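Local atomic coordinates of inositol-3-phosphate synthase (Caenorhabditis elegans, PDB entry 1VKO), a protein that binds nicotinamide-adenine-dinucleotide in a Rossmann-type domain and belongs to the inositol-phosphate synthase family, assembling here as four chains. Residues Asn165-Met170 with Leu180-Arg185; Val243-Thr248 with Glu292-Ile297; Ala288-Gly293 with Glu314-Phe319. All coordinates share one frame; numbering follows the deposited sequence.

Interaction 1: residues Asn165-Met170 with Leu180-Arg185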
loop_
_atom_site.group_PDB
_atom_site.type_symbol
_atom_site.label_atom_id
_atom_site.label_comp_id
_atom_site.label_asym_id
_atom_site.label_seq_id
_atom_site.Cartn_x
_atom_site.Cartn_y
_atom_site.Cartn_z
ATOM N N ASN A 165 -11.190 38.154 -2.885
ATOM C CA ASN A 165 -11.702 37.992 -4.252
ATOM C C ASN A 165 -11.246 36.639 -4.789
ATOM O O ASN A 165 -10.245 36.097 -4.334
ATOM C CB ASN A 165 -11.176 39.110 -5.173
ATOM C CG ASN A 165 -9.673 39.062 -5.330
ATOM O OD1 ASN A 165 -9.131 38.195 -6.046
ATOM N ND2 ASN A 165 -8.980 39.953 -4.627
ATOM N N LEU A 166 -11.945 36.143 -5.801
ATOM C CA LEU A 166 -11.768 34.796 -6.299
ATOM C C LEU A 166 -10.399 34.506 -6.888
ATOM O O LEU A 166 -10.070 33.342 -7.146
ATOM C CB LEU A 166 -12.894 34.436 -7.285
ATOM C CG LEU A 166 -14.284 34.265 -6.660
ATOM C CD1 LEU A 166 -15.071 33.177 -7.334
ATOM C CD2 LEU A 166 -14.206 33.945 -5.178
ATOM N N TYR A 167 -9.599 35.554 -7.099
ATOM C CA TYR A 167 -8.206 35.368 -7.496
ATOM C C TYR A 167 -7.349 35.049 -6.274
ATOM O O TYR A 167 -6.624 34.058 -6.282
ATOM C CB TYR A 167 -7.684 36.565 -8.308
ATOM C CG TYR A 167 -6.181 36.587 -8.540
ATOM C CD1 TYR A 167 -5.555 35.630 -9.337
ATOM C CD2 TYR A 167 -5.392 37.559 -7.936
ATOM C CE1 TYR A 167 -4.170 35.665 -9.530
ATOM C CE2 TYR A 167 -4.027 37.603 -8.116
ATOM C CZ TYR A 167 -3.414 36.657 -8.909
ATOM O OH TYR A 167 -2.044 36.723 -9.070
ATOM N N GLU A 168 -7.469 35.841 -5.208
ATOM C CA GLU A 168 -6.762 35.560 -3.950
ATOM C C GLU A 168 -7.234 34.243 -3.387
ATOM O O GLU A 168 -6.485 33.504 -2.694
ATOM C CB GLU A 168 -7.083 36.613 -2.909
ATOM C CG GLU A 168 -6.678 38.045 -3.212
ATOM C CD GLU A 168 -7.163 39.014 -2.124
ATOM O OE1 GLU A 168 -8.390 39.082 -1.857
ATOM O OE2 GLU A 168 -6.316 39.706 -1.521
ATOM N N ALA A 169 -8.508 33.974 -3.645
ATOM C CA ALA A 169 -9.143 32.732 -3.284
ATOM C C ALA A 169 -8.505 31.486 -3.962
ATOM O O ALA A 169 -8.522 30.408 -3.403
ATOM C CB ALA A 169 -10.615 32.836 -3.627
ATOM N N MET A 170 -8.018 31.636 -5.191
ATOM C CA MET A 170 -7.331 30.576 -5.918
ATOM C C MET A 170 -5.930 30.296 -5.371
ATOM O O MET A 170 -5.482 29.116 -5.298
ATOM C CB MET A 170 -7.165 30.967 -7.352
ATOM C CG MET A 170 -8.390 30.902 -8.191
ATOM S SD MET A 170 -7.774 31.156 -9.854
ATOM C CE MET A 170 -9.097 30.275 -10.606
ATOM N N LEU A 180 -2.252 28.738 -14.713
ATOM C CA LEU A 180 -3.719 28.798 -14.910
ATOM C C LEU A 180 -4.425 29.818 -14.016
ATOM O O LEU A 180 -5.503 30.317 -14.363
ATOM C CB LEU A 180 -4.374 27.394 -14.786
ATOM C CG LEU A 180 -5.901 27.253 -14.913
ATOM C CD1 LEU A 180 -6.439 27.805 -16.247
ATOM C CD2 LEU A 180 -6.307 25.769 -14.699
ATOM N N GLN A 181 -3.831 30.130 -12.868
ATOM C CA GLN A 181 -4.371 31.159 -11.981
ATOM C C GLN A 181 -4.118 32.513 -12.630
ATOM O O GLN A 181 -4.979 33.411 -12.572
ATOM C CB GLN A 181 -3.715 31.106 -10.589
ATOM C CG GLN A 181 -4.043 29.851 -9.732
ATOM C CD GLN A 181 -3.376 29.866 -8.363
ATOM O OE1 GLN A 181 -3.180 30.950 -7.783
ATOM N NE2 GLN A 181 -2.996 28.662 -7.843
ATOM N N GLU A 182 -2.959 32.676 -13.271
ATOM C CA GLU A 182 -2.704 33.949 -13.983
ATOM C C GLU A 182 -3.634 34.184 -15.160
ATOM O O GLU A 182 -4.173 35.249 -15.299
ATOM C CB GLU A 182 -1.242 34.097 -14.398
ATOM C CG GLU A 182 -0.426 34.960 -13.435
ATOM C CD GLU A 182 -0.580 34.545 -11.980
ATOM O OE1 GLU A 182 0.039 33.529 -11.552
ATOM O OE2 GLU A 182 -1.321 35.253 -11.265
ATOM N N LYS A 183 -3.836 33.185 -15.991
ATOM C CA LYS A 183 -4.798 33.269 -17.075
ATOM C C LYS A 183 -6.194 33.593 -16.569
ATOM O O LYS A 183 -6.925 34.374 -17.206
ATOM C CB LYS A 183 -4.813 31.934 -17.840
ATOM C CG LYS A 183 -3.645 31.805 -18.826
ATOM C CD LYS A 183 -3.575 30.434 -19.459
ATOM C CE LYS A 183 -2.673 30.494 -20.667
ATOM N NZ LYS A 183 -2.887 29.358 -21.604
ATOM N N LEU A 184 -6.584 32.985 -15.433
ATOM C CA LEU A 184 -7.915 33.222 -14.850
ATOM C C LEU A 184 -8.067 34.526 -14.063
ATOM O O LEU A 184 -9.186 34.927 -13.727
ATOM C CB LEU A 184 -8.344 32.062 -14.005
ATOM C CG LEU A 184 -8.744 30.762 -14.693
ATOM C CD1 LEU A 184 -8.778 29.825 -13.606
ATOM C CD2 LEU A 184 -10.136 30.889 -15.313
ATOM N N ARG A 185 -6.955 35.212 -13.814
ATOM C CA ARG A 185 -6.950 36.428 -13.005
ATOM C C ARG A 185 -7.984 37.538 -13.420
ATOM O O ARG A 185 -8.747 38.004 -12.572
ATOM C CB ARG A 185 -5.515 36.987 -12.889
ATOM C CG ARG A 185 -5.440 38.426 -12.426
ATOM C CD ARG A 185 -4.081 38.823 -11.838
ATOM N NE ARG A 185 -4.234 39.838 -10.784
ATOM C CZ ARG A 185 -3.232 40.416 -10.126
ATOM N NH1 ARG A 185 -1.986 40.080 -10.396
ATOM N NH2 ARG A 185 -3.473 41.340 -9.194
#

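Interaction 2: residues Val243-Thr248 with Glu292-Ile297. With NAD (nicotinamide-adenine-dinucleotide), chain G.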
loop_
_atom_site.group_PDB
_atom_site.type_symbol
_atom_site.label_atom_id
_atom_site.label_comp_id
_atom_site.label_asym_id
_atom_site.label_seq_id
_atom_site.Cartn_x
_atom_site.Cartn_y
_atom_site.Cartn_z
ATOM N N VAL A 243 -33.121 29.193 -10.221
ATOM C CA VAL A 243 -32.127 29.627 -9.245
ATOM C C VAL A 243 -31.889 28.439 -8.327
ATOM O O VAL A 243 -32.850 27.874 -7.786
ATOM C CB VAL A 243 -32.627 30.837 -8.406
ATOM C CG1 VAL A 243 -31.632 31.213 -7.348
ATOM C CG2 VAL A 243 -32.871 32.022 -9.295
ATOM N N ILE A 244 -30.624 28.064 -8.178
ATOM C CA ILE A 244 -30.236 26.994 -7.278
ATOM C C ILE A 244 -29.250 27.582 -6.280
ATOM O O ILE A 244 -28.320 28.312 -6.667
ATOM C CB ILE A 244 -29.587 25.812 -8.036
ATOM C CG1 ILE A 244 -30.541 25.237 -9.053
ATOM C CG2 ILE A 244 -29.125 24.680 -7.041
ATOM C CD1 ILE A 244 -29.807 24.654 -10.302
ATOM N N VAL A 245 -29.491 27.288 -5.000
ATOM C CA VAL A 245 -28.589 27.637 -3.937
ATOM C C VAL A 245 -27.918 26.369 -3.410
ATOM O O VAL A 245 -28.570 25.328 -3.205
ATOM C CB VAL A 245 -29.321 28.322 -2.803
ATOM C CG1 VAL A 245 -28.405 28.366 -1.496
ATOM C CG2 VAL A 245 -29.777 29.698 -3.260
ATOM N N LEU A 246 -26.612 26.449 -3.188
ATOM C CA LEU A 246 -25.862 25.253 -2.821
ATOM C C LEU A 246 -24.821 25.570 -1.764
ATOM O O LEU A 246 -24.015 26.514 -1.911
ATOM C CB LEU A 246 -25.214 24.620 -4.070
ATOM C CG LEU A 246 -24.456 23.306 -3.916
ATOM C CD1 LEU A 246 -24.583 22.393 -5.187
ATOM C CD2 LEU A 246 -22.987 23.594 -3.557
ATOM N N TRP A 247 -24.854 24.775 -0.696
ATOM C CA TRP A 247 -23.946 24.920 0.408
ATOM C C TRP A 247 -22.639 24.139 0.185
ATOM O O TRP A 247 -22.611 22.881 0.149
ATOM C CB TRP A 247 -24.629 24.440 1.696
ATOM C CG TRP A 247 -23.752 24.609 2.893
ATOM C CD1 TRP A 247 -22.689 23.819 3.258
ATOM C CD2 TRP A 247 -23.832 25.651 3.871
ATOM N NE1 TRP A 247 -22.108 24.312 4.402
ATOM C CE2 TRP A 247 -22.784 25.436 4.803
ATOM C CE3 TRP A 247 -24.681 26.767 4.054
ATOM C CZ2 TRP A 247 -22.579 26.271 5.912
ATOM C CZ3 TRP A 247 -24.445 27.617 5.118
ATOM C CH2 TRP A 247 -23.413 27.348 6.054
ATOM N N THR A 248 -21.562 24.895 0.088
ATOM C CA THR A 248 -20.224 24.356 0.011
ATOM C C THR A 248 -19.289 25.232 0.868
ATOM O O THR A 248 -18.124 25.467 0.519
ATOM C CB THR A 248 -19.731 24.235 -1.471
ATOM O OG1 THR A 248 -18.390 23.738 -1.480
ATOM C CG2 THR A 248 -19.618 25.614 -2.209
ATOM N N GLU A 292 -37.950 32.047 -1.693
ATOM C CA GLU A 292 -37.746 32.704 -2.999
ATOM C C GLU A 292 -37.864 31.797 -4.227
ATOM O O GLU A 292 -37.491 32.197 -5.334
ATOM C CB GLU A 292 -36.382 33.373 -3.021
ATOM C CG GLU A 292 -36.248 34.507 -2.028
ATOM C CD GLU A 292 -37.241 35.621 -2.307
ATOM O OE1 GLU A 292 -37.670 35.734 -3.483
ATOM O OE2 GLU A 292 -37.592 36.368 -1.358
ATOM N N GLY A 293 -38.349 30.573 -4.049
ATOM C CA GLY A 293 -38.506 29.677 -5.192
ATOM C C GLY A 293 -37.226 29.110 -5.800
ATOM O O GLY A 293 -37.272 28.467 -6.858
ATOM N N ALA A 294 -36.091 29.353 -5.135
ATOM C CA ALA A 294 -34.801 28.691 -5.440
ATOM C C ALA A 294 -34.701 27.313 -4.786
ATOM O O ALA A 294 -35.228 27.089 -3.697
ATOM C CB ALA A 294 -33.628 29.555 -4.988
ATOM N N HIS A 295 -34.023 26.386 -5.450
ATOM C CA HIS A 295 -33.854 25.048 -4.906
ATOM C C HIS A 295 -32.600 25.080 -4.045
ATOM O O HIS A 295 -31.733 25.952 -4.203
ATOM C CB HIS A 295 -33.703 23.999 -6.022
ATOM C CG HIS A 295 -34.710 24.135 -7.122
ATOM N ND1 HIS A 295 -36.023 23.751 -6.979
ATOM C CD2 HIS A 295 -34.595 24.604 -8.384
ATOM C CE1 HIS A 295 -36.682 24.004 -8.093
ATOM N NE2 HIS A 295 -35.834 24.507 -8.969
ATOM N N TYR A 296 -32.500 24.125 -3.143
ATOM C CA TYR A 296 -31.424 24.142 -2.194
ATOM C C TYR A 296 -30.727 22.783 -2.069
ATOM O O TYR A 296 -31.387 21.748 -1.751
ATOM C CB TYR A 296 -31.925 24.647 -0.832
ATOM C CG TYR A 296 -30.785 24.858 0.141
ATOM C CD1 TYR A 296 -30.024 26.028 0.134
ATOM C CD2 TYR A 296 -30.445 23.874 1.030
ATOM C CE1 TYR A 296 -28.960 26.190 1.030
ATOM C CE2 TYR A 296 -29.383 24.012 1.884
ATOM C CZ TYR A 296 -28.665 25.157 1.923
ATOM O OH TYR A 296 -27.607 25.251 2.849
ATOM N N ILE A 297 -29.408 22.806 -2.332
ATOM C CA ILE A 297 -28.503 21.636 -2.163
ATOM C C ILE A 297 -27.491 21.785 -1.032
ATOM O O ILE A 297 -26.769 22.800 -0.952
ATOM C CB ILE A 297 -27.707 21.315 -3.482
ATOM C CG1 ILE A 297 -28.599 21.370 -4.738
ATOM C CG2 ILE A 297 -26.917 19.967 -3.355
ATOM C CD1 ILE A 297 -29.767 20.435 -4.724
HETATM P PA NAD G . -13.018 25.548 2.247
HETATM O O1A NAD G . -12.616 25.979 3.575
HETATM O O2A NAD G . -11.906 25.798 1.314
HETATM O O5B NAD G . -14.352 26.324 1.882
HETATM C C5B NAD G . -15.167 26.842 2.891
HETATM C C4B NAD G . -15.441 28.295 2.553
HETATM O O4B NAD G . -16.694 28.647 3.095
HETATM C C3B NAD G . -14.431 29.227 3.159
HETATM O O3B NAD G . -14.282 30.256 2.194
HETATM C C2B NAD G . -15.108 29.861 4.341
HETATM O O2B NAD G . -14.754 31.240 4.265
HETATM C C1B NAD G . -16.582 29.734 3.966
HETATM N N9A NAD G . -17.619 29.728 5.030
HETATM C C8A NAD G . -17.601 29.177 6.275
HETATM N N7A NAD G . -18.776 29.459 6.881
HETATM C C5A NAD G . -19.565 30.184 6.067
HETATM C C6A NAD G . -20.839 30.765 6.197
HETATM N N6A NAD G . -21.564 30.717 7.326
HETATM N N1A NAD G . -21.343 31.486 5.145
HETATM C C2A NAD G . -20.612 31.664 4.007
HETATM N N3A NAD G . -19.367 31.130 3.920
HETATM C C4A NAD G . -18.834 30.388 4.913
HETATM O O3 NAD G . -13.483 23.995 2.225
HETATM P PN NAD G . -13.811 23.280 0.841
HETATM O O1N NAD G . -14.200 24.346 -0.120
HETATM O O2N NAD G . -12.680 22.405 0.521
HETATM O O5D NAD G . -15.185 22.453 1.083
HETATM C C5D NAD G . -16.299 23.059 1.716
HETATM C C4D NAD G . -17.292 22.061 2.341
HETATM O O4D NAD G . -17.583 21.024 1.436
HETATM C C3D NAD G . -16.786 21.390 3.623
HETATM O O3D NAD G . -17.848 21.307 4.532
HETATM C C2D NAD G . -16.529 19.968 3.194
HETATM O O2D NAD G . -16.720 18.985 4.199
HETATM C C1D NAD G . -17.575 19.795 2.127
HETATM N N1N NAD G . -17.162 18.625 1.361
HETATM C C2N NAD G . -15.985 18.641 0.679
HETATM C C3N NAD G . -15.604 17.513 -0.013
HETATM C C7N NAD G . -14.540 17.705 -1.026
HETATM O O7N NAD G . -13.974 19.002 -1.069
HETATM N N7N NAD G . -14.193 16.697 -1.836
HETATM C C4N NAD G . -16.417 16.364 -0.038
HETATM C C5N NAD G . -17.596 16.363 0.675
HETATM C C6N NAD G . -17.965 17.512 1.391
HETATM O O HOH W 1 -35.764 28.532 -9.258
#

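Interaction 3: residues Ala288-Gly293 with Glu314-Phe319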
loop_
_atom_site.group_PDB
_atom_site.type_symbol
_atom_site.label_atom_id
_atom_site.label_comp_id
_atom_site.label_asym_id
_atom_site.label_seq_id
_atom_site.Cartn_x
_atom_site.Cartn_y
_atom_site.Cartn_z
ATOM N N ALA A 288 -34.264 30.974 3.129
ATOM C CA ALA A 288 -34.251 32.075 2.167
ATOM C C ALA A 288 -34.428 31.598 0.716
ATOM O O ALA A 288 -34.954 32.330 -0.131
ATOM C CB ALA A 288 -32.998 32.849 2.304
ATOM N N SER A 289 -33.975 30.369 0.454
ATOM C CA SER A 289 -33.942 29.772 -0.879
ATOM C C SER A 289 -35.348 29.359 -1.232
ATOM O O SER A 289 -35.877 29.763 -2.277
ATOM C CB SER A 289 -33.009 28.545 -0.922
ATOM O OG SER A 289 -31.722 28.886 -0.450
ATOM N N ILE A 290 -35.944 28.573 -0.341
ATOM C CA ILE A 290 -37.268 28.042 -0.562
ATOM C C ILE A 290 -38.262 29.172 -0.694
ATOM O O ILE A 290 -38.994 29.220 -1.676
ATOM C CB ILE A 290 -37.688 27.087 0.571
ATOM C CG1 ILE A 290 -36.808 25.846 0.560
ATOM C CG2 ILE A 290 -39.148 26.714 0.412
ATOM C CD1 ILE A 290 -36.755 25.139 1.920
ATOM N N LEU A 291 -38.261 30.095 0.264
ATOM C CA LEU A 291 -39.197 31.231 0.227
ATOM C C LEU A 291 -39.116 32.051 -1.052
ATOM O O LEU A 291 -40.104 32.625 -1.467
ATOM C CB LEU A 291 -39.084 32.117 1.490
ATOM C CG LEU A 291 -39.460 31.324 2.744
ATOM C CD1 LEU A 291 -39.031 32.069 3.915
ATOM C CD2 LEU A 291 -40.929 31.092 2.819
ATOM N N GLU A 292 -37.950 32.047 -1.693
ATOM C CA GLU A 292 -37.746 32.704 -2.999
ATOM C C GLU A 292 -37.864 31.797 -4.227
ATOM O O GLU A 292 -37.491 32.197 -5.334
ATOM C CB GLU A 292 -36.382 33.373 -3.021
ATOM C CG GLU A 292 -36.248 34.507 -2.028
ATOM C CD GLU A 292 -37.241 35.621 -2.307
ATOM O OE1 GLU A 292 -37.670 35.734 -3.483
ATOM O OE2 GLU A 292 -37.592 36.368 -1.358
ATOM N N GLY A 293 -38.349 30.573 -4.049
ATOM C CA GLY A 293 -38.506 29.677 -5.192
ATOM C C GLY A 293 -37.226 29.110 -5.800
ATOM O O GLY A 293 -37.272 28.467 -6.858
ATOM N N GLU A 314 -41.784 21.171 0.499
ATOM C CA GLU A 314 -42.979 20.511 -0.075
ATOM C C GLU A 314 -44.055 21.581 -0.329
ATOM O O GLU A 314 -44.678 21.624 -1.384
ATOM C CB GLU A 314 -43.547 19.389 0.842
ATOM C CG GLU A 314 -42.906 17.988 0.737
ATOM C CD GLU A 314 -43.164 17.073 1.964
ATOM O OE1 GLU A 314 -43.719 17.534 3.000
ATOM O OE2 GLU A 314 -42.790 15.873 1.912
ATOM N N ARG A 315 -44.237 22.452 0.656
ATOM C CA ARG A 315 -45.278 23.463 0.632
ATOM C C ARG A 315 -45.002 24.552 -0.379
ATOM O O ARG A 315 -45.928 25.202 -0.853
ATOM C CB ARG A 315 -45.425 24.078 2.019
ATOM C CG ARG A 315 -46.859 24.069 2.527
ATOM C CD ARG A 315 -46.982 24.276 4.024
ATOM N NE ARG A 315 -46.389 25.546 4.421
ATOM C CZ ARG A 315 -46.245 25.921 5.676
ATOM N NH1 ARG A 315 -46.656 25.097 6.634
ATOM N NH2 ARG A 315 -45.691 27.102 5.977
ATOM N N HIS A 316 -43.741 24.755 -0.728
ATOM C CA HIS A 316 -43.387 25.852 -1.637
ATOM C C HIS A 316 -43.013 25.406 -3.046
ATOM O O HIS A 316 -42.676 26.234 -3.900
ATOM C CB HIS A 316 -42.319 26.762 -1.017
ATOM C CG HIS A 316 -42.885 27.836 -0.146
ATOM N ND1 HIS A 316 -43.263 27.616 1.162
ATOM C CD2 HIS A 316 -43.157 29.137 -0.399
ATOM C CE1 HIS A 316 -43.740 28.734 1.683
ATOM N NE2 HIS A 316 -43.687 29.673 0.756
ATOM N N LYS A 317 -43.110 24.097 -3.282
ATOM C CA LYS A 317 -42.897 23.500 -4.600
ATOM C C LYS A 317 -41.478 23.686 -5.152
ATOM O O LYS A 317 -41.258 24.014 -6.332
ATOM C CB LYS A 317 -43.983 23.957 -5.590
ATOM C CG LYS A 317 -45.200 23.023 -5.686
ATOM C CD LYS A 317 -45.953 22.852 -4.360
ATOM C CE LYS A 317 -47.443 22.568 -4.612
ATOM N N VAL A 318 -40.519 23.414 -4.273
ATOM C CA VAL A 318 -39.093 23.552 -4.550
ATOM C C VAL A 318 -38.375 22.229 -4.191
ATOM O O VAL A 318 -38.888 21.436 -3.376
ATOM C CB VAL A 318 -38.602 24.789 -3.776
ATOM C CG1 VAL A 318 -37.564 24.457 -2.736
ATOM C CG2 VAL A 318 -38.217 25.933 -4.740
ATOM N N PHE A 319 -37.230 21.956 -4.817
ATOM C CA PHE A 319 -36.489 20.715 -4.522
ATOM C C PHE A 319 -35.389 20.954 -3.531
ATOM O O PHE A 319 -34.721 21.994 -3.591
ATOM C CB PHE A 319 -35.836 20.091 -5.770
ATOM C CG PHE A 319 -36.808 19.523 -6.767
ATOM C CD1 PHE A 319 -37.578 18.407 -6.461
ATOM C CD2 PHE A 319 -36.915 20.078 -8.034
ATOM C CE1 PHE A 319 -38.473 17.883 -7.399
ATOM C CE2 PHE A 319 -37.806 19.565 -8.974
ATOM C CZ PHE A 319 -38.579 18.470 -8.663
#

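Interaction 1: residues Asn165-Met170 with Leu180-Arg185
Y167 and R185 meet where a capping-box turn starts helix 168-173 and packs against the next helix, 178-188. The guanidinium of R185 lies over one face of the Y167 ring, the two planes only 13° apart, with NE 3.5 Å from CE2. Nearer the backbone, CD of R185 makes a CH-pi contact, 3.9 Å from the ring centroid. Y167 reaches this place because CG is anti to its backbone N (chi1 169°), which carries the phenol across to helix 178-188. There OH donates to OE2 of E182 at 2.7 Å, almost along the carboxylate C-O bond. E182 sets out away from Y167, and a bend at chi2 (50°) brings its carboxylate back. Deeper in, SD of M170 slides past CG of Q181 at 4.0 Å, while the Q181 amide gives its NE2 hydrogen to F176 O. The turn itself is closed by N165 OD1, which accepts from Y167 N (2.9 Å) and E168 N (3.0 Å), and by E168 OE1, which takes N165 N in return. R185 NH2 is also salt-bridged to E189 OE2, so the guanidinium has a charged partner as well as the ring; face contact and carboxylate bond together would limit the phenol's rotation.

Interaction 2: residues Val243-Thr248 with Glu292-Ile297
V245 N donates to H295 O at 2.7 Å, nearly straight at 174°, the shortest of four backbone bonds between these strands. On the same residue V245 O accepts from I297 N at 2.8 Å, while H295 N to V243 O and W247 N to I297 O continue the parallel register at either end. Beyond the V243 end a water links strand 242-247 to the turn before strand 295-298, accepting from V243 N (2.9 Å) and donating to G293 O. These are neighbouring strands of the parallel sheet of the Rossmann domain, 242-247 bonded also to 77-82 on its far side, and the chain between them, with helices 265-273 and 281-291, makes a beta-alpha-beta crossover. On the sheet face that carries V245 and Y296, chi1 of V245 (166°) sets CG1 anti to the backbone N and against the edge of the Y296 ring, 3.3 Å from CD1. The tyrosine runs alongside W247, its OH 3.3 Å from W247 CB, and helix 281-291 closes over it through A286 and S289. The other face holds I244, L246, H295 and I297; there I297 CB lies 3.7 Å from L246 CD1, and L451 and T455 of helix 440-458 pack on I297. H295 ND1 is hydrogen-bonded to F319 N, just ahead of strand 320-321. Past W247, T248 O sits 3.2 Å from NAD C5D.

Interaction 3: residues Ala288-Gly293 with Glu314-Phe319
This is van der Waals packing, largely apolar, between the C-terminal ends of two consecutive Rossmann-domain helices, 281-291 and 307-316, which flank strand 295-298 in the chain. No hydrogen bond crosses between the segments. Both helices finish in a Schellman motif. In the first, G293 takes the positive-phi position (phi 72°), with G293 N bonded to I290 O at 2.8 Å and A294 N to S289 O, and the chain then turns into strand 295-298. In the second, K317 plays that part with phi 63°, and the chain goes on to V318 and F319.

I290 uses its two branches for two different partners. CG2, which stands anti to the backbone N, presses on H316 CB at 3.5 Å, the two side chains crossing at about a right angle. CG1, beside the backbone N, meets V318 CG1 at 3.7 Å. L309, L312 and A313 of helix 307-316 also touch I290, so the isoleucine is held within a small apolar patch. L291 leaves the helix pointing away from the 314-319 segment, yet its end comes back, and CD2 approaches H316 NE2 at 3.7 Å, at a slant to the imidazole ring. That ring also has a polar tie: H316 ND1 makes a weak hydrogen bond to L312 O, one turn back in its own helix. E292 faces the other way, where its carboxylate is salt-bridged to R228 and R232 of helix 220-238. V318 points toward the end of the first helix. Its other methyl, CG2, rests 3.4 Å from G293 O, on the backbone of the turn itself.

Interaction 2 is the core piece: buried, built on backbone bonds between parallel strands, and reaching the NAD pocket at one end. Interaction 3 sits beside it, with centres 9 Å apart, and helix 281-291 leads through their shared E292 and G293 into strand 295-298. In interaction 3 the chemistry is side-chain packing without hydrogen bonds across the segments, partly at the surface. Interaction 1 stands apart, 25 Å from interaction 2 and 34 Å from interaction 3 between centres. It joins two other helices, is partly buried, and combines a ring-guanidinium contact and a phenol-carboxylate bond with packing of the buried M170.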